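Local coordinates for putative NADPH-dependent oxidoreductase (Desulfitobacterium hafniense DCB-2, PDB 3DB2), which probably catalyses an NADPH-dependent oxidation or reduction, as a putative member of the Gfo/Idh/MocA oxidoreductase family, at residues C[129-134]-C[266-271]; C[259-264]-C[300-305]. All blocks are in the same frame, centred on the assembly; numbering follows the deposited sequence.

Contact 1. Residues C[129-134]-C[266-271]; sequences LGALRK and VTDEHS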
ATOM      1  N   LEU C 129       3.061 -14.558  16.069  1.00 18.17           N
ATOM      2  CA  LEU C 129       4.041 -13.625  16.596  1.00 16.67           C
ATOM      3  C   LEU C 129       3.403 -12.739  17.665  1.00 21.76           C
ATOM      4  O   LEU C 129       2.218 -12.461  17.542  1.00 18.54           O
ATOM      5  CB  LEU C 129       4.618 -12.772  15.479  1.00 17.93           C
ATOM      6  CG  LEU C 129       5.598 -13.476  14.525  1.00 19.50           C
ATOM      7  CD1 LEU C 129       5.912 -12.610  13.327  1.00 21.03           C
ATOM      8  CD2 LEU C 129       6.891 -13.819  15.267  1.00 22.35           C
ATOM      9  N   GLY C 130       4.179 -12.330  18.670  1.00 18.59           N
ATOM     10  CA  GLY C 130       3.611 -11.501  19.736  1.00 22.28           C
ATOM     11  C   GLY C 130       3.077 -10.207  19.121  1.00 17.87           C
ATOM     12  O   GLY C 130       2.088  -9.664  19.573  1.00 19.15           O
ATOM     13  N   ALA C 131       3.726  -9.727  18.068  1.00 16.46           N
ATOM     14  CA  ALA C 131       3.265  -8.485  17.430  1.00 16.44           C
ATOM     15  C   ALA C 131       1.906  -8.689  16.797  1.00 17.87           C
ATOM     16  O   ALA C 131       1.065  -7.818  16.951  1.00 18.38           O
ATOM     17  CB  ALA C 131       4.270  -8.017  16.418  1.00 18.91           C
ATOM     18  N   LEU C 132       1.655  -9.799  16.102  1.00 14.56           N
ATOM     19  CA  LEU C 132       0.351  -9.956  15.456  1.00 17.26           C
ATOM     20  C   LEU C 132      -0.760 -10.177  16.476  1.00 15.32           C
ATOM     21  O   LEU C 132      -1.927  -9.714  16.379  1.00 13.78           O
ATOM     22  CB  LEU C 132       0.465 -11.104  14.453  1.00 16.83           C
ATOM     23  CG  LEU C 132       0.790 -10.733  13.016  1.00 17.63           C
ATOM     24  CD1 LEU C 132      -0.311  -9.868  12.406  1.00 16.55           C
ATOM     25  CD2 LEU C 132       2.150 -10.028  12.956  1.00 19.30           C
ATOM     26  N   ARG C 133      -0.408 -10.904  17.539  1.00 16.97           N
ATOM     27  CA  ARG C 133      -1.306 -11.101  18.681  1.00 14.69           C
ATOM     28  C   ARG C 133      -1.687  -9.765  19.340  1.00 16.93           C
ATOM     29  O   ARG C 133      -2.840  -9.562  19.720  1.00 18.46           O
ATOM     30  CB  ARG C 133      -0.716 -12.048  19.715  1.00 15.96           C
ATOM     31  CG  ARG C 133      -0.493 -13.479  19.284  1.00 17.84           C
ATOM     32  CD  ARG C 133      -1.741 -14.114  18.701  1.00 21.12           C
ATOM     33  NE  ARG C 133      -1.686 -15.547  18.526  1.00 21.93           N
ATOM     34  CZ  ARG C 133      -2.429 -16.357  17.791  1.00 24.66           C
ATOM     35  NH1 ARG C 133      -3.424 -15.940  17.036  1.00 30.05           N
ATOM     36  NH2 ARG C 133      -2.187 -17.670  17.796  1.00 30.25           N
ATOM     37  N   LYS C 134      -0.733  -8.859  19.460  1.00 14.46           N
ATOM     38  CA  LYS C 134      -0.986  -7.577  20.107  1.00 20.80           C
ATOM     39  C   LYS C 134      -1.850  -6.738  19.186  1.00 19.10           C
ATOM     40  O   LYS C 134      -2.836  -6.092  19.585  1.00 19.34           O
ATOM     41  CB  LYS C 134       0.358  -6.936  20.457  1.00 18.21           C
ATOM     42  CG  LYS C 134       0.268  -5.540  21.042  1.00 20.25           C
ATOM     43  CD  LYS C 134      -0.356  -5.642  22.428  1.00 22.16           C
ATOM     44  CE  LYS C 134      -0.877  -4.290  22.878  1.00 30.42           C
ATOM     45  NZ  LYS C 134      -0.226  -3.923  24.168  1.00 34.93           N
ATOM     46  N   VAL C 266      13.258 -15.483  18.920  1.00 20.59           N
ATOM     47  CA  VAL C 266      13.619 -14.072  18.984  1.00 21.77           C
ATOM     48  C   VAL C 266      13.154 -13.236  17.796  1.00 22.31           C
ATOM     49  O   VAL C 266      13.491 -12.061  17.617  1.00 19.47           O
ATOM     50  CB  VAL C 266      15.159 -13.915  19.124  1.00 24.17           C
ATOM     51  CG1 VAL C 266      15.630 -14.362  20.495  1.00 29.17           C
ATOM     52  CG2 VAL C 266      15.903 -14.690  18.046  1.00 33.22           C
ATOM     53  N   THR C 267      12.354 -13.813  16.913  1.00 19.10           N
ATOM     54  CA  THR C 267      11.856 -13.125  15.730  1.00 19.13           C
ATOM     55  C   THR C 267      11.164 -11.804  16.095  1.00 19.12           C
ATOM     56  O   THR C 267      11.414 -10.787  15.454  1.00 20.29           O
ATOM     57  CB  THR C 267      10.835 -13.979  14.978  1.00 18.72           C
ATOM     58  OG1 THR C 267      11.534 -15.147  14.524  1.00 18.04           O
ATOM     59  CG2 THR C 267      10.308 -13.305  13.711  1.00 12.99           C
ATOM     60  N   ASP C 268      10.320 -11.861  17.127  1.00 19.82           N
ATOM     61  CA  ASP C 268       9.630 -10.630  17.531  1.00 21.32           C
ATOM     62  C   ASP C 268      10.560  -9.499  17.946  1.00 22.83           C
ATOM     63  O   ASP C 268      10.190  -8.320  17.890  1.00 19.26           O
ATOM     64  CB  ASP C 268       8.703 -10.937  18.689  1.00 19.38           C
ATOM     65  CG  ASP C 268       7.347 -11.490  18.313  1.00 25.67           C
ATOM     66  OD1 ASP C 268       6.652 -10.854  17.491  1.00 23.96           O
ATOM     67  OD2 ASP C 268       6.941 -12.565  18.824  1.00 21.10           O
ATOM     68  N   GLU C 269      11.770  -9.816  18.402  1.00 23.88           N
ATOM     69  CA  GLU C 269      12.690  -8.782  18.854  1.00 19.92           C
ATOM     70  C   GLU C 269      13.262  -8.015  17.667  1.00 18.93           C
ATOM     71  O   GLU C 269      13.773  -6.913  17.865  1.00 23.37           O
ATOM     72  CB  GLU C 269      13.866  -9.364  19.654  1.00 22.07           C
ATOM     73  CG  GLU C 269      13.427 -10.033  20.941  1.00 25.05           C
ATOM     74  CD  GLU C 269      14.590 -10.526  21.791  1.00 32.92           C
ATOM     75  OE1 GLU C 269      15.674  -9.899  21.773  1.00 46.33           O
ATOM     76  OE2 GLU C 269      14.423 -11.547  22.489  1.00 38.93           O
ATOM     77  N   HIS C 270      13.152  -8.595  16.481  1.00 13.96           N
ATOM     78  CA  HIS C 270      13.607  -7.936  15.262  1.00 21.61           C
ATOM     79  C   HIS C 270      12.427  -7.371  14.470  1.00 19.24           C
ATOM     80  O   HIS C 270      12.336  -7.451  13.244  1.00 22.14           O
ATOM     81  CB  HIS C 270      14.465  -8.918  14.465  1.00 19.61           C
ATOM     82  CG  HIS C 270      15.616  -9.311  15.367  1.00 25.82           C
ATOM     83  ND1 HIS C 270      16.860  -8.744  15.239  1.00 31.89           N
ATOM     84  CD2 HIS C 270      15.704 -10.170  16.405  1.00 26.35           C
ATOM     85  CE1 HIS C 270      17.679  -9.247  16.152  1.00 30.91           C
ATOM     86  NE2 HIS C 270      17.008 -10.127  16.870  1.00 28.23           N
ATOM     87  N   SER C 271      11.513  -6.768  15.237  1.00 19.12           N
ATOM     88  CA  SER C 271      10.339  -6.099  14.655  1.00 17.77           C
ATOM     89  C   SER C 271      10.057  -4.838  15.463  1.00 20.18           C
ATOM     90  O   SER C 271      10.556  -4.688  16.575  1.00 20.87           O
ATOM     91  CB  SER C 271       9.150  -7.050  14.625  1.00 14.30           C
ATOM     92  OG  SER C 271       8.584  -7.291  15.900  1.00 20.07           O
TER

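Contact 2. Residues C[259-264]-C[300-305]; sequences SWWSNS and VDHLRV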
ATOM      1  N   SER C 259      14.662 -11.765   8.019  1.00 19.83           N
ATOM      2  CA  SER C 259      15.903 -12.534   8.086  1.00 19.77           C
ATOM      3  C   SER C 259      15.987 -13.244   9.416  1.00 22.96           C
ATOM      4  O   SER C 259      16.748 -14.229   9.497  1.00 26.26           O
ATOM      5  CB  SER C 259      17.104 -11.637   7.795  1.00 20.42           C
ATOM      6  OG  SER C 259      17.408 -10.769   8.856  1.00 25.46           O
ATOM      7  N   TRP C 260      15.232 -12.813  10.418  1.00 18.57           N
ATOM      8  CA  TRP C 260      15.194 -13.503  11.704  1.00 21.26           C
ATOM      9  C   TRP C 260      14.011 -14.451  11.888  1.00 14.59           C
ATOM     10  O   TRP C 260      13.775 -14.941  12.993  1.00 18.74           O
ATOM     11  CB  TRP C 260      15.197 -12.475  12.856  1.00 21.62           C
ATOM     12  CG  TRP C 260      16.534 -11.814  12.889  1.00 28.97           C
ATOM     13  CD1 TRP C 260      16.988 -10.762  12.139  1.00 32.54           C
ATOM     14  CD2 TRP C 260      17.598 -12.218  13.765  1.00 34.56           C
ATOM     15  NE1 TRP C 260      18.294 -10.485  12.510  1.00 35.53           N
ATOM     16  CE2 TRP C 260      18.682 -11.355  13.494  1.00 33.77           C
ATOM     17  CE3 TRP C 260      17.720 -13.216  14.741  1.00 31.41           C
ATOM     18  CZ2 TRP C 260      19.867 -11.507  14.200  1.00 37.13           C
ATOM     19  CZ3 TRP C 260      18.916 -13.346  15.431  1.00 32.94           C
ATOM     20  CH2 TRP C 260      19.984 -12.487  15.151  1.00 29.80           C
ATOM     21  N   TRP C 261      13.283 -14.733  10.837  1.00 17.10           N
ATOM     22  CA  TRP C 261      12.179 -15.665  10.838  1.00 16.78           C
ATOM     23  C   TRP C 261      12.546 -17.044  11.411  1.00 18.79           C
ATOM     24  O   TRP C 261      11.851 -17.569  12.285  1.00 16.96           O
ATOM     25  CB  TRP C 261      11.671 -15.820   9.415  1.00 16.91           C
ATOM     26  CG  TRP C 261      10.358 -16.520   9.324  1.00 27.17           C
ATOM     27  CD1 TRP C 261      10.190 -17.789   8.843  1.00 31.41           C
ATOM     28  CD2 TRP C 261       9.052 -16.053   9.694  1.00 30.08           C
ATOM     29  NE1 TRP C 261       8.866 -18.127   8.896  1.00 27.40           N
ATOM     30  CE2 TRP C 261       8.145 -17.097   9.406  1.00 28.48           C
ATOM     31  CE3 TRP C 261       8.562 -14.859  10.236  1.00 30.95           C
ATOM     32  CZ2 TRP C 261       6.782 -16.985   9.640  1.00 30.65           C
ATOM     33  CZ3 TRP C 261       7.206 -14.743  10.472  1.00 31.40           C
ATOM     34  CH2 TRP C 261       6.327 -15.799  10.176  1.00 30.71           C
ATOM     35  N   SER C 262      13.640 -17.616  10.919  1.00 20.74           N
ATOM     36  CA  SER C 262      14.047 -18.956  11.346  1.00 24.87           C
ATOM     37  C   SER C 262      14.467 -19.025  12.808  1.00 25.65           C
ATOM     38  O   SER C 262      14.299 -20.048  13.480  1.00 26.66           O
ATOM     39  CB  SER C 262      15.156 -19.433  10.376  1.00 22.94           C
ATOM     40  OG  SER C 262      16.379 -18.775  10.687  1.00 34.74           O
ATOM     41  N   ASN C 263      14.999 -17.930  13.337  1.00 22.73           N
ATOM     42  CA  ASN C 263      15.376 -17.793  14.730  1.00 20.76           C
ATOM     43  C   ASN C 263      14.151 -17.482  15.600  1.00 20.21           C
ATOM     44  O   ASN C 263      14.030 -16.397  16.156  1.00 17.49           O
ATOM     45  CB  ASN C 263      16.440 -16.704  14.811  1.00 26.82           C
ATOM     46  CG  ASN C 263      17.374 -16.766  13.605  1.00 32.50           C
ATOM     47  OD1 ASN C 263      17.094 -16.348  12.485  1.00 31.82           O
ATOM     48  ND2 ASN C 263      18.545 -17.332  13.835  1.00 33.59           N
ATOM     49  N   SER C 264      13.244 -18.455  15.665  1.00 20.97           N
ATOM     50  CA  SER C 264      11.820 -18.289  15.994  1.00 18.21           C
ATOM     51  C   SER C 264      11.611 -17.788  17.420  1.00 22.55           C
ATOM     52  O   SER C 264      10.648 -17.039  17.656  1.00 20.16           O
ATOM     53  CB  SER C 264      11.016 -19.504  15.598  1.00 15.25           C
ATOM     54  OG  SER C 264      11.424 -20.598  16.372  1.00 21.30           O
ATOM     55  N   VAL C 300       6.980 -14.502  21.138  1.00 20.05           N
ATOM     56  CA  VAL C 300       6.381 -15.812  21.016  1.00 17.72           C
ATOM     57  C   VAL C 300       7.194 -16.585  19.986  1.00 19.11           C
ATOM     58  O   VAL C 300       7.416 -16.032  18.889  1.00 16.57           O
ATOM     59  CB  VAL C 300       4.916 -15.735  20.526  1.00 19.51           C
ATOM     60  CG1 VAL C 300       4.287 -17.106  20.381  1.00 20.49           C
ATOM     61  CG2 VAL C 300       4.112 -14.861  21.464  1.00 20.31           C
ATOM     62  N   ASP C 301       7.592 -17.785  20.364  1.00 19.51           N
ATOM     63  CA  ASP C 301       8.306 -18.736  19.515  1.00 21.15           C
ATOM     64  C   ASP C 301       7.299 -19.315  18.508  1.00 17.81           C
ATOM     65  O   ASP C 301       6.709 -20.371  18.734  1.00 19.23           O
ATOM     66  CB  ASP C 301       8.973 -19.853  20.312  1.00 20.28           C
ATOM     67  CG  ASP C 301       9.938 -20.663  19.458  1.00 23.29           C
ATOM     68  OD1 ASP C 301       9.686 -20.749  18.242  1.00 20.07           O
ATOM     69  OD2 ASP C 301      10.955 -21.193  19.966  1.00 21.44           O
ATOM     70  N   HIS C 302       7.115 -18.579  17.421  1.00 18.22           N
ATOM     71  CA  HIS C 302       6.025 -18.832  16.462  1.00 12.20           C
ATOM     72  C   HIS C 302       6.064 -20.240  15.901  1.00 18.61           C
ATOM     73  O   HIS C 302       5.025 -20.874  15.696  1.00 19.07           O
ATOM     74  CB  HIS C 302       6.071 -17.759  15.394  1.00 12.24           C
ATOM     75  CG  HIS C 302       7.252 -17.627  14.498  1.00 16.88           C
ATOM     76  ND1 HIS C 302       7.290 -18.125  13.206  1.00 19.38           N
ATOM     77  CD2 HIS C 302       8.460 -17.053  14.698  1.00 17.52           C
ATOM     78  CE1 HIS C 302       8.458 -17.850  12.663  1.00 19.85           C
ATOM     79  NE2 HIS C 302       9.198 -17.198  13.553  1.00 16.20           N
ATOM     80  N   LEU C 303       7.269 -20.775  15.661  1.00 16.85           N
ATOM     81  CA  LEU C 303       7.323 -22.103  15.022  1.00 16.88           C
ATOM     82  C   LEU C 303       7.089 -23.180  16.069  1.00 20.13           C
ATOM     83  O   LEU C 303       6.405 -24.182  15.876  1.00 20.31           O
ATOM     84  CB  LEU C 303       8.673 -22.290  14.316  1.00 19.06           C
ATOM     85  CG  LEU C 303       9.028 -21.279  13.237  1.00 14.56           C
ATOM     86  CD1 LEU C 303      10.372 -21.635  12.615  1.00 20.21           C
ATOM     87  CD2 LEU C 303       7.934 -21.233  12.185  1.00 17.23           C
ATOM     88  N   ARG C 304       7.655 -22.995  17.264  1.00 18.13           N
ATOM     89  CA  ARG C 304       7.454 -23.957  18.340  1.00 16.85           C
ATOM     90  C   ARG C 304       6.009 -24.036  18.799  1.00 19.82           C
ATOM     91  O   ARG C 304       5.439 -25.118  18.933  1.00 15.71           O
ATOM     92  CB  ARG C 304       8.324 -23.572  19.541  1.00 18.44           C
ATOM     93  CG  ARG C 304       8.076 -24.414  20.777  1.00 22.14           C
ATOM     94  CD  ARG C 304       9.137 -24.122  21.835  1.00 27.18           C
ATOM     95  NE  ARG C 304       8.827 -24.791  23.096  1.00 29.83           N
ATOM     96  CZ  ARG C 304       9.529 -24.678  24.214  1.00 30.25           C
ATOM     97  NH1 ARG C 304      10.604 -23.921  24.302  1.00 23.46           N
ATOM     98  NH2 ARG C 304       9.147 -25.337  25.299  1.00 28.32           N
ATOM     99  N   VAL C 305       5.389 -22.873  19.034  1.00 19.92           N
ATOM    100  CA  VAL C 305       4.028 -22.887  19.572  1.00 18.28           C
ATOM    101  C   VAL C 305       3.041 -23.470  18.569  1.00 19.16           C
ATOM    102  O   VAL C 305       2.042 -24.052  19.015  1.00 18.90           O
ATOM    103  CB  VAL C 305       3.516 -21.518  20.039  1.00 22.21           C
ATOM    104  CG1 VAL C 305       4.383 -21.006  21.172  1.00 21.86           C
ATOM    105  CG2 VAL C 305       3.449 -20.528  18.872  1.00 20.22           C
TER
HETATM  106  O   HOH W   1       9.656 -14.294  18.364  1.00 21.56           O

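Contact 1. Residues C[129-134]-C[266-271]
Asp-268 makes a buried polar contact with Gly-130 and Ala-131, joining the loop between strands 250-256 and 271-278 to the N-terminus of helix 130-140. Both oxygens of the carboxylate are used. Gly-130 N donates to Asp-268 OD2 over 2.8 Å, nearly straight at 164°. It meets OD2 on the syn side, somewhat out of the carboxylate plane. Ala-131 N donates to Asp-268 OD1 over 3.2 Å, and this bond comes from above the plane, 44° out of it. The side chain is placed for this by its first torsion. CG lies anti to the carbonyl carbon of Asp-268, with chi1 at -84°.

OD2 has a second donor, Val-300 N, so the charge also reaches the segment that leads into helix 302-316. The positive end of the helix 130-140 dipole would be expected to stabilise the carboxylate in its ionised form.

Leu-129, the N-cap residue, supplies the apolar side. Its side chain and that of Asp-268 run alongside each other, pointing opposite ways. Its CB comes to 3.4 Å from Asp-268 OD1. Its CD2 extends further and rests 3.8 Å from Thr-267 CG2. The hydroxyl of Thr-267 is engaged elsewhere, with Trp-260 O as its strongest partner. Ala-131 CB sits beside the carboxylate, 3.9 Å from Asp-268 OD1. Tyr-254 of strand 250-256 packs on Leu-129 and Ala-131, and Phe-297 touches Asp-268.

An aspartate from a distant loop thus takes the backbone N-H groups at the start of a helix, as carboxylates commonly do. Here it ties helix 130-140 to a short 3-10 turn, residues 268-269, beside the large mixed sheet of the C-terminal domain.

Contact 2. Residues C[259-264]-C[300-305]
His-302 carries much of this contact, reaching from the first turn of helix 302-316 to Trp-261 and Ser-264. From CB, its CG stands between the backbone N and the carbonyl carbon, with chi1 at 63°, which lays the imidazole against Trp-261 and Ser-264. His-302 CD2 comes first and lies 3.7 Å from Ser-264 CB. His-302 NE2 donates to Trp-261 O over 3.0 Å. The bond is bent, 135° at the hydrogen, but it meets a lone pair in the carbonyl plane. NE2 is also hydrogen-bonded to Thr-267 OG1. His-302 CE1 sits over the centre of one face of the Trp-261 indole, 3.4 Å from Trp-261 CE2. The two ring planes are inclined at 47°. ND1 turns to its main polar partner, Ser-125 OG. An alanine in place of Trp-261 would probably open a gap beside the imidazole and leave CE1 without its aromatic cover.

Next to this, Ser-264 OG donates to Asp-301 OD1 over 2.6 Å. Asp-301 is the N-cap of the helix, and the same OD1 accepts from Arg-304 N. The two donors reach it from opposite faces of the carboxylate plane. Leu-303 CG packs on Ser-264 CB at 3.6 Å, and Val-19 and Met-20 of helix 15-24 lie against the leucine. A water lies within hydrogen-bonding distance of both Ser-264 O and Val-300 O.

The pattern is a helix N-cap whose aspartate is itself gripped by a loop serine. It joins helix 302-316 to the loop between strands 250-256 and 271-278, next to helix 15-24 of the Rossmann domain.

In the fold
Both contacts use the same loop, between strands 250-256 and 271-278, and each brings it to the start of a helix. Contact 1 serves helix 130-140 and is the more buried. Contact 2 serves helix 302-316, is partly buried, and has the larger interface. Their chemistry differs. In contact 1 the loop supplies a carboxylate to backbone N-H groups; in contact 2 the helix carries its own capping aspartate, and the loop adds a hydroxyl, a carbonyl and an indole face. Their centres lie about 9 Å apart. Thr-267 and Asp-268 of contact 1 each also bond to a residue of contact 2, and His-270 stacks on Trp-260.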